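Local coordinates for Tol-Pal system protein TolA (Pseudomonas aeruginosa, PDB 1LR0) that probably helps maintain the outer membrane's integrity and takes part in its invagination during cell division, as the inner-membrane-anchored, periplasm-spanning member of the Tol-Pal system, at residues 55-60 against 111-116; 64-69 against 86-91. One frame throughout, in Å; residues are numbered along the deposited sequence.

Overall arrangement
Both contacts belong to the C-terminal periplasmic domain of TolA, which shares its sequence family with the C-terminal domain of TonB. Contact 1 joins the central strand 54-60 to the outer strand 111-116 of a three-stranded antiparallel sheet; contact 2 packs the other outer strand, 66-73, against helix 78-91. Their centres lie about 10 Å apart. They are joined by backbone, through a probable hydrogen bond between Glu59 O and Thr67 N (2.8 Å), and by side chains, with Phe116 CE2 3.8 Å from Val88 CG2, where the helix meets the buried face of the sheet. A bound zinc ion is about 14 Å from the side chain of Val91, so the ion does not touch that side chain.

Contact 1: residues 55-60 against 111-116; sequences EVLIEM and QRRIIF
Val56 fits against the rim of Phe116: its CB lies in the ring plane at the edge, and its CG2 stands 3.8 Å from Phe116 CD2. Ile58 CD1 reaches the same rim farther round, 4.4 Å from Phe116 CZ, while Ile114 CG2 lies 3.5 Å above one face of the ring, displaced toward the rim. The flat ring is thus met by two branches at its edge and one on its face. In Ile58, CG1 beside the backbone N (chi1 -52°) and an extended chi2 carry CD1 along the sheet to its diagonal neighbour, Ile114 CG1, at 3.9 Å. Helices 4-41 and 78-91 both cover this face: Ile34 touches Ile58, Val38 touches Phe116, and Val88 touches both Ile58 and Phe116.

On the other face, Leu57 CD1 lies over one face of the Arg113 guanidinium, displaced toward the rim, 3.7 Å from NH1. The extended Arg113 chain also runs past Glu55, whose OE2 rests against Arg113 CB at 3.5 Å. Their carboxylate and guanidinium planes stand 77° apart, and the charged atoms do not touch; Glu55 OE1 bonds Ser72 OG on strand 66-73.

Two hydrogen-bonded pairs, Val56-Ile114 and Ile58-Arg112, hold the antiparallel strands. The straightest of their four bonds runs from Val56 N to Ile114 O (3.0 Å, 171° at the hydrogen), the shortest from Arg112 N to Ile58 O (2.8 Å). Backbone bonding thus fixes the register. The Phe116 face is apolar apart from Arg112, whose guanidinium pairs with Asp31 and ties the edge strand to the long helix; opposite, Leu57 and the aliphatic parts of Glu55 and Arg113 make the contacts.

Contact 2: residues 64-69 against 86-91; sequences GTITNA and AAVRNV
Val88 is the first residue of 86-91 to meet the strand, and it does so with one branch. Its CG1, anti to the backbone N, reaches Ala69 CB at 3.8 Å and lies near Ile66 CG2; the Ile66 and Val88 side chains cross at about a right angle. Its carbonyl also takes part, for Ile66 CD1 comes within 3.4 Å of Val88 O.

Arg89 follows and folds back over the strand. Bends at chi2 and chi3, both -60°, bring CD onto the methyl of Ala69, with Arg89 CD 3.6 Å from Ala69 CB, and lay the guanidinium across the backbone beyond it. Thr67 O and Asn68 CA both sit over one face of that group, each displaced toward its rim, so the carbonyl meets a face instead of receiving an N-H. The polar link is made at the edge: a water in the guanidinium plane accepts from Arg89 NH1 at 2.6 Å and donates to Ala69 O at 2.8 Å. Within the strand, Asn68 OD1 takes a bent bond from Ala69 N (130° at the hydrogen), the donor standing above the amide plane.

Val91 closes the segment, its CG1 3.8 Å from Ile66 CD1, which reaches in from the strand to touch both this side chain and the Val88 carbonyl.

The strand and helix axes run antiparallel, 176° apart, at a closest approach of 8.0 Å. Thr67 and Asn68 form a classic beta bulge opposite Glu59 of strand 54-60. Ile66 packs on Met60 and Ala69 on Val56 of that strand. Helices 78-91 and 4-41 pack on the same face of the sheet and meet each other at Val88 and Val38.

Contact 1: residues 55-60 against 111-116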
ATOM      1  N   GLU A  55       3.049   5.904  -9.437  1.00 12.58           N
ATOM      2  CA  GLU A  55       1.919   5.218  -8.808  1.00 10.98           C
ATOM      3  C   GLU A  55       1.725   3.840  -9.475  1.00 12.07           C
ATOM      4  O   GLU A  55       1.572   3.725 -10.677  1.00 13.60           O
ATOM      5  CB  GLU A  55       0.547   5.957  -8.846  1.00 11.71           C
ATOM      6  CG  GLU A  55      -0.511   5.399  -7.906  1.00 10.52           C
ATOM      7  CD  GLU A  55      -1.750   6.310  -8.049  1.00 19.59           C
ATOM      8  OE1 GLU A  55      -1.861   6.623  -9.215  1.00 19.78           O
ATOM      9  OE2 GLU A  55      -2.480   6.705  -7.127  1.00 21.30           O
ATOM     10  N   VAL A  56       1.628   2.825  -8.646  1.00 12.02           N
ATOM     11  CA  VAL A  56       1.457   1.472  -9.083  1.00 13.67           C
ATOM     12  C   VAL A  56       0.200   0.892  -8.527  1.00 15.66           C
ATOM     13  O   VAL A  56      -0.031   1.005  -7.332  1.00 13.44           O
ATOM     14  CB  VAL A  56       2.656   0.595  -8.513  1.00 14.40           C
ATOM     15  CG1 VAL A  56       2.408  -0.837  -8.819  1.00 16.86           C
ATOM     16  CG2 VAL A  56       3.981   1.089  -9.119  1.00 15.15           C
ATOM     17  N   LEU A  57      -0.573   0.225  -9.378  1.00 15.92           N
ATOM     18  CA  LEU A  57      -1.762  -0.529  -8.935  1.00 14.08           C
ATOM     19  C   LEU A  57      -1.342  -1.922  -8.703  1.00 16.76           C
ATOM     20  O   LEU A  57      -0.810  -2.576  -9.555  1.00 17.74           O
ATOM     21  CB  LEU A  57      -2.795  -0.442 -10.046  1.00 16.41           C
ATOM     22  CG  LEU A  57      -3.972  -1.342  -9.758  1.00 21.06           C
ATOM     23  CD1 LEU A  57      -4.855  -0.716  -8.725  1.00 24.15           C
ATOM     24  CD2 LEU A  57      -4.688  -1.524 -11.098  1.00 26.06           C
ATOM     25  N   ILE A  58      -1.485  -2.245  -7.437  1.00 17.74           N
ATOM     26  CA  ILE A  58      -1.213  -3.501  -6.851  1.00 18.90           C
ATOM     27  C   ILE A  58      -2.514  -4.303  -6.675  1.00 19.83           C
ATOM     28  O   ILE A  58      -3.465  -3.842  -6.016  1.00 20.04           O
ATOM     29  CB  ILE A  58      -0.572  -3.340  -5.537  1.00 17.97           C
ATOM     30  CG1 ILE A  58       0.654  -2.413  -5.560  1.00 18.06           C
ATOM     31  CG2 ILE A  58      -0.135  -4.671  -5.052  1.00 20.44           C
ATOM     32  CD1 ILE A  58       1.354  -2.352  -4.224  1.00 14.59           C
ATOM     33  N   GLU A  59      -2.491  -5.517  -7.201  1.00 17.59           N
ATOM     34  CA  GLU A  59      -3.639  -6.468  -7.097  1.00 20.85           C
ATOM     35  C   GLU A  59      -3.259  -7.647  -6.222  1.00 18.78           C
ATOM     36  O   GLU A  59      -2.231  -8.276  -6.480  1.00 18.29           O
ATOM     37  CB  GLU A  59      -4.031  -6.967  -8.513  1.00 23.27           C
ATOM     38  CG  GLU A  59      -4.504  -5.819  -9.378  1.00 33.53           C
ATOM     39  CD  GLU A  59      -4.991  -6.183 -10.770  1.00 43.15           C
ATOM     40  OE1 GLU A  59      -5.646  -7.263 -10.971  1.00 45.47           O
ATOM     41  OE2 GLU A  59      -4.699  -5.342 -11.668  1.00 41.92           O
HETATM   42  N   MSE A  60      -4.087  -7.927  -5.217  1.00 18.17           N
HETATM   43  CA  MSE A  60      -3.899  -8.974  -4.248  1.00 20.14           C
HETATM   44  C   MSE A  60      -5.132  -9.859  -4.036  1.00 22.90           C
HETATM   45  O   MSE A  60      -6.262  -9.437  -4.252  1.00 20.59           O
HETATM   46  CB  MSE A  60      -3.486  -8.433  -2.871  1.00 20.64           C
HETATM   47  CG  MSE A  60      -2.036  -7.925  -2.869  1.00 22.71           C
HETATM   48 SE   MSE A  60      -1.478  -7.241  -1.181  1.00 36.27          SE
HETATM   49  CE  MSE A  60      -2.169  -5.368  -1.601  1.00 35.10           C
ATOM     50  N   GLN A 111      -7.381  -4.058  -4.697  1.00 23.27           N
ATOM     51  CA  GLN A 111      -6.760  -3.322  -5.757  1.00 23.11           C
ATOM     52  C   GLN A 111      -6.326  -2.077  -5.001  1.00 24.65           C
ATOM     53  O   GLN A 111      -7.153  -1.444  -4.372  1.00 24.33           O
ATOM     54  CB  GLN A 111      -7.735  -2.939  -6.854  1.00 26.19           C
ATOM     55  CG  GLN A 111      -7.977  -3.988  -7.956  1.00 34.39           C
ATOM     56  CD  GLN A 111      -8.400  -3.304  -9.259  1.00 43.33           C
ATOM     57  OE1 GLN A 111      -8.108  -3.795 -10.321  1.00 49.67           O
ATOM     58  NE2 GLN A 111      -9.060  -2.137  -9.154  1.00 50.99           N
ATOM     59  N   ARG A 112      -5.039  -1.794  -4.919  1.00 20.53           N
ATOM     60  CA  ARG A 112      -4.601  -0.627  -4.128  1.00 21.06           C
ATOM     61  C   ARG A 112      -3.536   0.156  -4.913  1.00 20.65           C
ATOM     62  O   ARG A 112      -2.595  -0.486  -5.423  1.00 17.12           O
ATOM     63  CB  ARG A 112      -4.002  -0.965  -2.770  1.00 21.85           C
ATOM     64  CG  ARG A 112      -4.021   0.289  -1.808  1.00 24.60           C
ATOM     65  CD  ARG A 112      -3.945   0.065  -0.352  1.00 26.34           C
ATOM     66  NE  ARG A 112      -3.752   1.273   0.464  1.00 25.40           N
ATOM     67  CZ  ARG A 112      -4.715   2.090   0.868  1.00 32.57           C
ATOM     68  NH1 ARG A 112      -5.977   1.823   0.588  1.00 33.27           N
ATOM     69  NH2 ARG A 112      -4.398   3.148   1.615  1.00 28.17           N
ATOM     70  N   ARG A 113      -3.645   1.486  -5.015  1.00 18.08           N
ATOM     71  CA  ARG A 113      -2.630   2.273  -5.701  1.00 17.59           C
ATOM     72  C   ARG A 113      -1.699   2.858  -4.698  1.00 15.65           C
ATOM     73  O   ARG A 113      -2.139   3.625  -3.817  1.00 14.02           O
ATOM     74  CB  ARG A 113      -3.310   3.388  -6.493  1.00 18.84           C
ATOM     75  CG  ARG A 113      -4.114   2.911  -7.672  1.00 20.42           C
ATOM     76  CD  ARG A 113      -4.933   4.051  -8.369  1.00 30.75           C
ATOM     77  NE  ARG A 113      -5.476   3.528  -9.599  1.00 38.21           N
ATOM     78  CZ  ARG A 113      -6.487   2.648  -9.685  1.00 52.01           C
ATOM     79  NH1 ARG A 113      -7.126   2.210  -8.600  1.00 53.23           N
ATOM     80  NH2 ARG A 113      -6.895   2.200 -10.876  1.00 55.06           N
ATOM     81  N   ILE A 114      -0.415   2.557  -4.836  1.00 14.72           N
ATOM     82  CA  ILE A 114       0.611   3.088  -3.896  1.00 14.89           C
ATOM     83  C   ILE A 114       1.631   3.905  -4.706  1.00 12.81           C
ATOM     84  O   ILE A 114       1.992   3.535  -5.805  1.00 12.50           O
ATOM     85  CB  ILE A 114       1.318   1.889  -3.290  1.00 16.87           C
ATOM     86  CG1 ILE A 114       0.356   1.016  -2.449  1.00 18.46           C
ATOM     87  CG2 ILE A 114       2.436   2.311  -2.414  1.00 14.76           C
ATOM     88  CD1 ILE A 114      -0.082   1.705  -1.173  1.00 22.28           C
ATOM     89  N   ILE A 115       2.065   5.029  -4.164  1.00 11.30           N
ATOM     90  CA  ILE A 115       3.054   5.847  -4.793  1.00 10.59           C
ATOM     91  C   ILE A 115       4.380   5.469  -4.268  1.00 10.60           C
ATOM     92  O   ILE A 115       4.600   5.427  -3.070  1.00 13.92           O
ATOM     93  CB  ILE A 115       2.745   7.318  -4.468  1.00 12.44           C
ATOM     94  CG1 ILE A 115       1.458   7.735  -5.219  1.00 14.47           C
ATOM     95  CG2 ILE A 115       3.904   8.235  -4.919  1.00 12.85           C
ATOM     96  CD1 ILE A 115       1.014   9.162  -4.785  1.00 20.93           C
ATOM     97  N   PHE A 116       5.284   5.205  -5.173  1.00 10.68           N
ATOM     98  CA  PHE A 116       6.671   4.937  -4.826  1.00 11.03           C
ATOM     99  C   PHE A 116       7.625   6.000  -5.288  1.00 12.20           C
ATOM    100  O   PHE A 116       7.477   6.487  -6.420  1.00 11.41           O
ATOM    101  CB  PHE A 116       7.108   3.598  -5.457  1.00 12.40           C
ATOM    102  CG  PHE A 116       6.302   2.421  -4.921  1.00 10.40           C
ATOM    103  CD1 PHE A 116       6.488   1.980  -3.638  1.00 16.73           C
ATOM    104  CD2 PHE A 116       5.360   1.770  -5.693  1.00 17.01           C
ATOM    105  CE1 PHE A 116       5.791   0.882  -3.143  1.00 13.01           C
ATOM    106  CE2 PHE A 116       4.649   0.713  -5.150  1.00 14.58           C
ATOM    107  CZ  PHE A 116       4.900   0.265  -3.894  1.00 15.83           C
TER

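Contact 2: residues 64-69 against 86-91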
ATOM      1  N   GLY A  64      -3.144 -12.565   0.652  1.00 24.68           N
ATOM      2  CA  GLY A  64      -1.957 -11.696   0.538  1.00 23.76           C
ATOM      3  C   GLY A  64      -1.101 -11.903  -0.669  1.00 22.03           C
ATOM      4  O   GLY A  64      -0.181 -11.123  -0.887  1.00 19.47           O
ATOM      5  N   THR A  65      -1.412 -12.924  -1.493  1.00 17.51           N
ATOM      6  CA  THR A  65      -0.694 -13.127  -2.715  1.00 18.52           C
ATOM      7  C   THR A  65      -0.912 -11.985  -3.671  1.00 17.76           C
ATOM      8  O   THR A  65      -2.047 -11.587  -3.949  1.00 16.62           O
ATOM      9  CB  THR A  65      -1.170 -14.426  -3.423  1.00 20.53           C
ATOM     10  OG1 THR A  65      -1.035 -15.498  -2.504  1.00 18.32           O
ATOM     11  CG2 THR A  65      -0.301 -14.759  -4.526  1.00 22.63           C
ATOM     12  N   ILE A  66       0.182 -11.486  -4.214  1.00 16.09           N
ATOM     13  CA  ILE A  66       0.129 -10.426  -5.175  1.00 17.00           C
ATOM     14  C   ILE A  66      -0.078 -11.047  -6.555  1.00 18.85           C
ATOM     15  O   ILE A  66       0.721 -11.830  -6.998  1.00 21.59           O
ATOM     16  CB  ILE A  66       1.497  -9.635  -5.142  1.00 16.97           C
ATOM     17  CG1 ILE A  66       1.614  -8.902  -3.845  1.00 21.19           C
ATOM     18  CG2 ILE A  66       1.599  -8.695  -6.298  1.00 17.99           C
ATOM     19  CD1 ILE A  66       2.986  -8.332  -3.460  1.00 22.42           C
ATOM     20  N   THR A  67      -1.106 -10.667  -7.286  1.00 17.49           N
ATOM     21  CA  THR A  67      -1.321 -11.224  -8.609  1.00 19.92           C
ATOM     22  C   THR A  67      -1.063 -10.312  -9.737  1.00 21.96           C
ATOM     23  O   THR A  67      -1.041 -10.755 -10.847  1.00 17.88           O
ATOM     24  CB  THR A  67      -2.794 -11.661  -8.731  1.00 23.30           C
ATOM     25  OG1 THR A  67      -3.646 -10.552  -8.331  1.00 23.20           O
ATOM     26  CG2 THR A  67      -3.030 -12.700  -7.684  1.00 24.29           C
ATOM     27  N   ASN A  68      -0.848  -9.010  -9.509  1.00 17.42           N
ATOM     28  CA  ASN A  68      -0.525  -8.194 -10.637  1.00 18.77           C
ATOM     29  C   ASN A  68      -0.026  -6.843 -10.062  1.00 17.69           C
ATOM     30  O   ASN A  68      -0.239  -6.563  -8.887  1.00 15.06           O
ATOM     31  CB  ASN A  68      -1.754  -8.005 -11.492  1.00 21.43           C
ATOM     32  CG  ASN A  68      -1.442  -7.532 -12.855  1.00 27.57           C
ATOM     33  OD1 ASN A  68      -0.300  -7.422 -13.250  1.00 24.67           O
ATOM     34  ND2 ASN A  68      -2.472  -7.246 -13.597  1.00 30.82           N
ATOM     35  N   ALA A  69       0.690  -6.115 -10.887  1.00 18.58           N
ATOM     36  CA  ALA A  69       1.159  -4.758 -10.565  1.00 15.75           C
ATOM     37  C   ALA A  69       1.337  -4.088 -11.902  1.00 16.30           C
ATOM     38  O   ALA A  69       1.826  -4.710 -12.898  1.00 14.60           O
ATOM     39  CB  ALA A  69       2.435  -4.845  -9.834  1.00 16.95           C
ATOM     40  N   ALA A  86       8.441  -4.344 -10.947  1.00 13.81           N
ATOM     41  CA  ALA A  86       9.151  -5.619 -10.701  1.00 14.17           C
ATOM     42  C   ALA A  86       9.345  -5.856  -9.239  1.00 14.11           C
ATOM     43  O   ALA A  86       9.223  -6.977  -8.725  1.00 12.90           O
ATOM     44  CB  ALA A  86      10.509  -5.661 -11.467  1.00 15.77           C
ATOM     45  N   ALA A  87       9.626  -4.782  -8.501  1.00 13.10           N
ATOM     46  CA  ALA A  87       9.836  -4.900  -7.084  1.00 13.19           C
ATOM     47  C   ALA A  87       8.533  -5.344  -6.392  1.00 11.58           C
ATOM     48  O   ALA A  87       8.582  -6.197  -5.471  1.00 12.13           O
ATOM     49  CB  ALA A  87      10.374  -3.549  -6.416  1.00 14.56           C
ATOM     50  N   VAL A  88       7.403  -4.775  -6.805  1.00 10.75           N
ATOM     51  CA  VAL A  88       6.165  -5.175  -6.222  1.00 11.24           C
ATOM     52  C   VAL A  88       5.982  -6.705  -6.432  1.00 12.79           C
ATOM     53  O   VAL A  88       5.583  -7.395  -5.526  1.00 13.48           O
ATOM     54  CB  VAL A  88       4.922  -4.432  -6.787  1.00 10.85           C
ATOM     55  CG1 VAL A  88       3.579  -5.014  -6.264  1.00 14.75           C
ATOM     56  CG2 VAL A  88       5.030  -2.904  -6.289  1.00  9.70           C
ATOM     57  N   ARG A  89       6.023  -7.092  -7.698  1.00 13.28           N
ATOM     58  CA  ARG A  89       5.804  -8.563  -8.025  1.00 13.60           C
ATOM     59  C   ARG A  89       6.770  -9.462  -7.217  1.00 16.88           C
ATOM     60  O   ARG A  89       6.429 -10.559  -6.715  1.00 16.24           O
ATOM     61  CB  ARG A  89       5.902  -8.821  -9.514  1.00 13.24           C
ATOM     62  CG  ARG A  89       5.025  -8.028 -10.395  1.00 17.01           C
ATOM     63  CD  ARG A  89       3.604  -8.276 -10.046  1.00 23.83           C
ATOM     64  NE  ARG A  89       3.244  -9.704 -10.205  1.00 26.05           N
ATOM     65  CZ  ARG A  89       2.753 -10.236 -11.305  1.00 29.81           C
ATOM     66  NH1 ARG A  89       2.468  -9.522 -12.399  1.00 32.49           N
ATOM     67  NH2 ARG A  89       2.509 -11.514 -11.266  1.00 36.96           N
ATOM     68  N   ASN A  90       8.001  -9.021  -7.029  1.00 16.04           N
ATOM     69  CA  ASN A  90       8.943  -9.769  -6.337  1.00 14.61           C
ATOM     70  C   ASN A  90       8.669  -9.931  -4.837  1.00 14.67           C
ATOM     71  O   ASN A  90       9.244 -10.807  -4.180  1.00 14.03           O
ATOM     72  CB  ASN A  90      10.293  -9.170  -6.625  1.00 16.73           C
ATOM     73  CG  ASN A  90      10.837  -9.559  -7.957  1.00 25.05           C
ATOM     74  OD1 ASN A  90      10.529 -10.618  -8.472  1.00 25.54           O
ATOM     75  ND2 ASN A  90      11.683  -8.702  -8.515  1.00 19.14           N
ATOM     76  N   VAL A  91       7.824  -9.094  -4.268  1.00 11.30           N
ATOM     77  CA  VAL A  91       7.525  -9.246  -2.884  1.00 12.63           C
ATOM     78  C   VAL A  91       6.762 -10.545  -2.706  1.00 12.60           C
ATOM     79  O   VAL A  91       6.915 -11.197  -1.678  1.00 11.42           O
ATOM     80  CB  VAL A  91       6.645  -8.141  -2.415  1.00 12.68           C
ATOM     81  CG1 VAL A  91       6.007  -8.427  -1.148  1.00 13.76           C
ATOM     82  CG2 VAL A  91       7.399  -6.788  -2.380  1.00 15.02           C
TER
HETATM   83  O   HOH W   1       3.160  -7.144 -13.165  1.00 23.54           O